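Local coordinates for oxysterol-binding protein homolog 3 (PDB 4IC4), which carries sterols and phospholipids between membranes in a hydrophobic pocket, a phosphoinositide-coupled, non-vesicular transfer that helps maintain intracellular sterol distribution, at residues Gly193-Leu205 with Met215-Asp229. Residues are numbered along the deposited sequence; the frame is centred on the assembly and turned at random.
Sequences GELFEWTQPTTIL and MEPVNEFEVHSSKGD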
loop_
_atom_site.group_PDB
_atom_site.type_symbol
_atom_site.label_atom_id
_atom_site.label_comp_id
_atom_site.label_asym_id
_atom_site.label_seq_id
_atom_site.Cartn_x
_atom_site.Cartn_y
_atom_site.Cartn_z
ATOM N N GLY A 193 -21.055 4.835 -12.401
ATOM C CA GLY A 193 -21.489 4.248 -11.150
ATOM C C GLY A 193 -21.133 2.774 -11.057
ATOM O O GLY A 193 -21.411 2.135 -10.043
ATOM N N GLU A 194 -20.525 2.219 -12.106
ATOM C CA GLU A 194 -20.150 0.808 -12.080
ATOM C C GLU A 194 -19.172 0.579 -10.934
ATOM O O GLU A 194 -18.249 1.368 -10.727
ATOM C CB GLU A 194 -19.512 0.371 -13.405
ATOM C CG GLU A 194 -19.159 -1.120 -13.440
ATOM C CD GLU A 194 -18.670 -1.608 -14.798
ATOM O OE1 GLU A 194 -18.372 -2.816 -14.917
ATOM O OE2 GLU A 194 -18.579 -0.802 -15.748
ATOM N N LEU A 195 -19.383 -0.501 -10.191
ATOM C CA LEU A 195 -18.527 -0.822 -9.054
ATOM C C LEU A 195 -17.670 -2.051 -9.315
ATOM O O LEU A 195 -18.079 -2.974 -10.019
ATOM C CB LEU A 195 -19.378 -1.081 -7.806
ATOM C CG LEU A 195 -20.427 -0.038 -7.418
ATOM C CD1 LEU A 195 -21.169 -0.513 -6.172
ATOM C CD2 LEU A 195 -19.760 1.307 -7.169
ATOM N N PHE A 196 -16.470 -2.051 -8.743
ATOM C CA PHE A 196 -15.552 -3.177 -8.867
ATOM C C PHE A 196 -15.049 -3.467 -7.463
ATOM O O PHE A 196 -14.795 -2.549 -6.687
ATOM C CB PHE A 196 -14.373 -2.822 -9.772
ATOM C CG PHE A 196 -14.765 -2.527 -11.187
ATOM C CD1 PHE A 196 -14.787 -3.537 -12.146
ATOM C CD2 PHE A 196 -15.125 -1.238 -11.557
ATOM C CE1 PHE A 196 -15.166 -3.259 -13.462
ATOM C CE2 PHE A 196 -15.506 -0.950 -12.869
ATOM C CZ PHE A 196 -15.525 -1.963 -13.820
ATOM N N GLU A 197 -14.909 -4.743 -7.135
ATOM C CA GLU A 197 -14.433 -5.135 -5.818
ATOM C C GLU A 197 -13.459 -6.295 -5.907
ATOM O O GLU A 197 -13.548 -7.135 -6.806
ATOM C CB GLU A 197 -15.611 -5.541 -4.925
ATOM C CG GLU A 197 -16.576 -4.421 -4.593
ATOM C CD GLU A 197 -17.812 -4.920 -3.866
ATOM O OE1 GLU A 197 -17.659 -5.612 -2.838
ATOM O OE2 GLU A 197 -18.936 -4.620 -4.321
ATOM N N TRP A 198 -12.510 -6.325 -4.978
ATOM C CA TRP A 198 -11.542 -7.402 -4.921
ATOM C C TRP A 198 -10.745 -7.325 -3.632
ATOM O O TRP A 198 -10.679 -6.276 -2.989
ATOM C CB TRP A 198 -10.599 -7.363 -6.139
ATOM C CG TRP A 198 -9.566 -6.267 -6.145
ATOM C CD1 TRP A 198 -8.295 -6.331 -5.643
ATOM C CD2 TRP A 198 -9.705 -4.961 -6.716
ATOM N NE1 TRP A 198 -7.635 -5.145 -5.871
ATOM C CE2 TRP A 198 -8.477 -4.287 -6.527
ATOM C CE3 TRP A 198 -10.751 -4.294 -7.369
ATOM C CZ2 TRP A 198 -8.265 -2.975 -6.969
ATOM C CZ3 TRP A 198 -10.540 -2.987 -7.811
ATOM C CH2 TRP A 198 -9.304 -2.343 -7.606
ATOM N N THR A 199 -10.193 -8.467 -3.241
ATOM C CA THR A 199 -9.341 -8.562 -2.062
ATOM C C THR A 199 -7.956 -8.798 -2.648
ATOM O O THR A 199 -7.801 -9.603 -3.566
ATOM C CB THR A 199 -9.738 -9.758 -1.172
ATOM O OG1 THR A 199 -11.012 -9.500 -0.572
ATOM C CG2 THR A 199 -8.705 -9.982 -0.075
ATOM N N GLN A 200 -6.948 -8.089 -2.152
ATOM C CA GLN A 200 -5.608 -8.278 -2.688
ATOM C C GLN A 200 -5.150 -9.721 -2.518
ATOM O O GLN A 200 -5.447 -10.364 -1.514
ATOM C CB GLN A 200 -4.622 -7.307 -2.031
ATOM C CG GLN A 200 -4.757 -5.899 -2.595
ATOM C CD GLN A 200 -3.671 -4.949 -2.134
ATOM O OE1 GLN A 200 -3.511 -3.862 -2.696
ATOM N NE2 GLN A 200 -2.926 -5.343 -1.109
ATOM N N PRO A 201 -4.424 -10.249 -3.510
ATOM C CA PRO A 201 -3.939 -11.629 -3.452
ATOM C C PRO A 201 -2.951 -11.896 -2.328
ATOM O O PRO A 201 -2.291 -10.986 -1.826
ATOM C CB PRO A 201 -3.311 -11.829 -4.825
ATOM C CG PRO A 201 -2.779 -10.474 -5.135
ATOM C CD PRO A 201 -3.923 -9.571 -4.717
ATOM N N THR A 202 -2.864 -13.164 -1.946
ATOM C CA THR A 202 -1.957 -13.604 -0.902
ATOM C C THR A 202 -0.544 -13.619 -1.469
ATOM O O THR A 202 -0.344 -13.957 -2.635
ATOM C CB THR A 202 -2.300 -15.042 -0.448
ATOM O OG1 THR A 202 -3.656 -15.091 0.013
ATOM C CG2 THR A 202 -1.365 -15.493 0.661
ATOM N N THR A 203 0.428 -13.233 -0.653
ATOM C CA THR A 203 1.822 -13.255 -1.073
ATOM C C THR A 203 2.590 -14.057 -0.031
ATOM O O THR A 203 2.123 -14.227 1.094
ATOM C CB THR A 203 2.431 -11.840 -1.174
ATOM O OG1 THR A 203 2.303 -11.164 0.082
ATOM C CG2 THR A 203 1.733 -11.040 -2.262
ATOM N N ILE A 204 3.761 -14.551 -0.409
ATOM C CA ILE A 204 4.581 -15.335 0.504
ATOM C C ILE A 204 6.020 -14.835 0.518
ATOM O O ILE A 204 6.600 -14.562 -0.531
ATOM C CB ILE A 204 4.593 -16.831 0.102
ATOM C CG1 ILE A 204 3.161 -17.369 0.019
ATOM C CG2 ILE A 204 5.410 -17.631 1.105
ATOM C CD1 ILE A 204 2.421 -17.391 1.341
ATOM N N LEU A 205 6.585 -14.713 1.715
ATOM C CA LEU A 205 7.967 -14.271 1.875
ATOM C C LEU A 205 8.814 -15.530 2.055
ATOM O O LEU A 205 8.635 -16.264 3.027
ATOM C CB LEU A 205 8.096 -13.369 3.107
ATOM C CG LEU A 205 9.484 -12.832 3.465
ATOM C CD1 LEU A 205 10.061 -12.050 2.295
ATOM C CD2 LEU A 205 9.378 -11.947 4.699
ATOM N N MET A 215 9.716 -12.238 -2.282
ATOM C CA MET A 215 8.278 -12.427 -2.172
ATOM C C MET A 215 7.668 -12.785 -3.513
ATOM O O MET A 215 8.181 -12.404 -4.565
ATOM C CB MET A 215 7.613 -11.156 -1.650
ATOM C CG MET A 215 7.828 -10.908 -0.178
ATOM S SD MET A 215 7.184 -9.306 0.337
ATOM C CE MET A 215 5.433 -9.514 0.009
ATOM N N GLU A 216 6.567 -13.522 -3.468
ATOM C CA GLU A 216 5.868 -13.910 -4.683
ATOM C C GLU A 216 4.396 -14.145 -4.363
ATOM O O GLU A 216 4.048 -14.600 -3.270
ATOM C CB GLU A 216 6.487 -15.183 -5.278
ATOM C CG GLU A 216 6.191 -16.458 -4.503
ATOM C CD GLU A 216 6.872 -17.683 -5.094
ATOM O OE1 GLU A 216 6.462 -18.811 -4.750
ATOM O OE2 GLU A 216 7.821 -17.520 -5.893
ATOM N N PRO A 217 3.504 -13.809 -5.305
ATOM C CA PRO A 217 2.073 -14.012 -5.082
ATOM C C PRO A 217 1.765 -15.494 -5.246
ATOM O O PRO A 217 2.496 -16.213 -5.931
ATOM C CB PRO A 217 1.433 -13.160 -6.174
ATOM C CG PRO A 217 2.412 -13.284 -7.293
ATOM C CD PRO A 217 3.746 -13.135 -6.592
ATOM N N VAL A 218 0.691 -15.952 -4.616
ATOM C CA VAL A 218 0.303 -17.354 -4.709
ATOM C C VAL A 218 -1.198 -17.503 -4.899
ATOM O O VAL A 218 -1.960 -16.551 -4.724
ATOM C CB VAL A 218 0.715 -18.146 -3.443
ATOM C CG1 VAL A 218 2.227 -18.171 -3.312
ATOM C CG2 VAL A 218 0.081 -17.522 -2.205
ATOM N N ASN A 219 -1.613 -18.711 -5.266
ATOM C CA ASN A 219 -3.020 -19.014 -5.469
ATOM C C ASN A 219 -3.661 -18.139 -6.539
ATOM O O ASN A 219 -3.080 -17.918 -7.599
ATOM C CB ASN A 219 -3.772 -18.879 -4.141
ATOM C CG ASN A 219 -3.344 -19.920 -3.120
ATOM O OD1 ASN A 219 -3.651 -19.807 -1.933
ATOM N ND2 ASN A 219 -2.638 -20.946 -3.582
ATOM N N GLU A 220 -4.855 -17.634 -6.253
ATOM C CA GLU A 220 -5.586 -16.813 -7.209
ATOM C C GLU A 220 -6.505 -15.831 -6.492
ATOM O O GLU A 220 -6.629 -15.861 -5.268
ATOM C CB GLU A 220 -6.435 -17.721 -8.098
ATOM C CG GLU A 220 -7.552 -18.421 -7.332
ATOM C CD GLU A 220 -7.744 -19.868 -7.745
ATOM O OE1 GLU A 220 -8.040 -20.122 -8.931
ATOM O OE2 GLU A 220 -7.596 -20.756 -6.878
ATOM N N PHE A 221 -7.144 -14.960 -7.266
ATOM C CA PHE A 221 -8.096 -13.998 -6.723
ATOM C C PHE A 221 -8.943 -13.466 -7.870
ATOM O O PHE A 221 -8.551 -13.565 -9.036
ATOM C CB PHE A 221 -7.380 -12.865 -5.964
ATOM C CG PHE A 221 -6.865 -11.752 -6.833
ATOM C CD1 PHE A 221 -7.581 -10.563 -6.952
ATOM C CD2 PHE A 221 -5.646 -11.870 -7.488
ATOM C CE1 PHE A 221 -7.083 -9.502 -7.707
ATOM C CE2 PHE A 221 -5.138 -10.816 -8.248
ATOM C CZ PHE A 221 -5.856 -9.630 -8.358
ATOM N N GLU A 222 -10.112 -12.927 -7.546
ATOM C CA GLU A 222 -11.001 -12.423 -8.579
ATOM C C GLU A 222 -11.438 -10.981 -8.370
ATOM O O GLU A 222 -11.503 -10.484 -7.246
ATOM C CB GLU A 222 -12.250 -13.309 -8.682
ATOM C CG GLU A 222 -11.958 -14.795 -8.841
ATOM C CD GLU A 222 -13.193 -15.596 -9.218
ATOM O OE1 GLU A 222 -14.232 -15.445 -8.543
ATOM O OE2 GLU A 222 -13.122 -16.381 -10.189
ATOM N N VAL A 223 -11.727 -10.316 -9.480
ATOM C CA VAL A 223 -12.213 -8.949 -9.462
ATOM C C VAL A 223 -13.643 -9.068 -9.967
ATOM O O VAL A 223 -13.888 -9.715 -10.985
ATOM C CB VAL A 223 -11.415 -8.046 -10.417
ATOM C CG1 VAL A 223 -12.052 -6.663 -10.477
ATOM C CG2 VAL A 223 -9.973 -7.952 -9.949
ATOM N N HIS A 224 -14.582 -8.458 -9.256
ATOM C CA HIS A 224 -15.984 -8.533 -9.643
ATOM C C HIS A 224 -16.598 -7.173 -9.924
ATOM O O HIS A 224 -16.367 -6.209 -9.195
ATOM C CB HIS A 224 -16.783 -9.242 -8.547
ATOM C CG HIS A 224 -16.417 -10.683 -8.372
ATOM N ND1 HIS A 224 -16.764 -11.655 -9.287
ATOM C CD2 HIS A 224 -15.711 -11.312 -7.404
ATOM C CE1 HIS A 224 -16.288 -12.821 -8.888
ATOM N NE2 HIS A 224 -15.645 -12.640 -7.749
ATOM N N SER A 225 -17.385 -7.109 -10.993
ATOM C CA SER A 225 -18.057 -5.884 -11.390
ATOM C C SER A 225 -19.531 -5.957 -11.028
ATOM O O SER A 225 -20.134 -7.031 -11.061
ATOM C CB SER A 225 -17.931 -5.673 -12.898
ATOM O OG SER A 225 -18.876 -4.716 -13.342
ATOM N N SER A 226 -20.110 -4.812 -10.688
ATOM C CA SER A 226 -21.523 -4.760 -10.340
ATOM C C SER A 226 -22.383 -5.117 -11.552
ATOM O O SER A 226 -23.583 -5.353 -11.418
ATOM C CB SER A 226 -21.895 -3.364 -9.829
ATOM O OG SER A 226 -21.565 -2.358 -10.773
ATOM N N LYS A 227 -21.768 -5.162 -12.732
ATOM C CA LYS A 227 -22.505 -5.496 -13.945
ATOM C C LYS A 227 -22.447 -6.985 -14.278
ATOM O O LYS A 227 -22.960 -7.417 -15.311
ATOM C CB LYS A 227 -21.993 -4.663 -15.126
ATOM C CG LYS A 227 -22.041 -3.159 -14.862
ATOM C CD LYS A 227 -22.425 -2.352 -16.095
ATOM C CE LYS A 227 -21.456 -2.562 -17.242
ATOM N NZ LYS A 227 -21.824 -1.732 -18.427
ATOM N N GLY A 228 -21.822 -7.767 -13.401
ATOM C CA GLY A 228 -21.745 -9.203 -13.615
ATOM C C GLY A 228 -20.414 -9.758 -14.083
ATOM O O GLY A 228 -20.121 -10.933 -13.862
ATOM N N ASP A 229 -19.607 -8.926 -14.731
ATOM C CA ASP A 229 -18.306 -9.364 -15.225
ATOM C C ASP A 229 -17.423 -9.860 -14.086
ATOM O O ASP A 229 -17.512 -9.379 -12.958
ATOM C CB ASP A 229 -17.596 -8.209 -15.935
ATOM C CG ASP A 229 -18.377 -7.686 -17.121
ATOM O OD1 ASP A 229 -18.200 -8.214 -18.239
ATOM O OD2 ASP A 229 -19.176 -6.750 -16.926
HETATM O O HOH W 1 -17.983 -4.441 -17.004
HETATM O O HOH W 2 -18.778 -5.118 -7.393
HETATM O O HOH W 3 -10.988 -10.876 -4.615
HETATM O O HOH W 4 -4.103 -14.946 -3.976
HETATM O O HOH W 5 -4.287 -17.872 0.160
#
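Over one face of the Phe-221 ring lies Pro-201, whose CD stands 3.9 Å from the ring centroid in a CH-pi contact. The pair sits in the beta barrel of the OSBP-related domain, the lipid-binding part of Osh3, where strands 195-199 and 203-206 both run antiparallel to 214-225, the latter two as a hairpin, in two ladders whose register differs by one residue. Obliquely to the ring come Thr-199 O and the indole of Trp-198, its CD1 4.0 Å from Phe-221 CE1, the two planes at 47°. A chi1 of 83° sets Phe-221 CG between the backbone N and the carbonyl carbon, which lays the ring alongside the proline and the indole, all three pointing the same way. Trp-198 also rests its CB against Val-223 CG2, and helix 94-104 covers the indole through Val-98, Phe-101 and Ala-102. Waters span the break: one accepts from Thr-202 N and donates to Val-218 O and Glu-220 O; another joins Thr-199 N to Glu-222 O. Glu-197 with His-224 is the hydrogen-bonded pair of one ladder, Ile-204 with Glu-216 that of the other. Beside the latter pair, Ile-204 CG1 meets Val-218 CG1 at 3.6 Å, the side chains crossing nearly at right angles, while Leu-205 CD1 packs on Met-215 CG at 3.5 Å. The Leu-205 side chain is about 8 Å from that of Lys-118, which binds phosphatidylinositol 4-phosphate. At the far end, Ser-226 OG takes a nearly straight bond from Leu-195 N (176°). Glu-194, fully extended, reaches the type I turn 225-228; water links its OE1 to Asp-229 OD2, which is also salt-bridged to Arg-260. Ser-225 OG accepts from Lys-227 N in an ST turn and donates to the anti lone pair of Glu-194 OE1 over a short 2.5 Å.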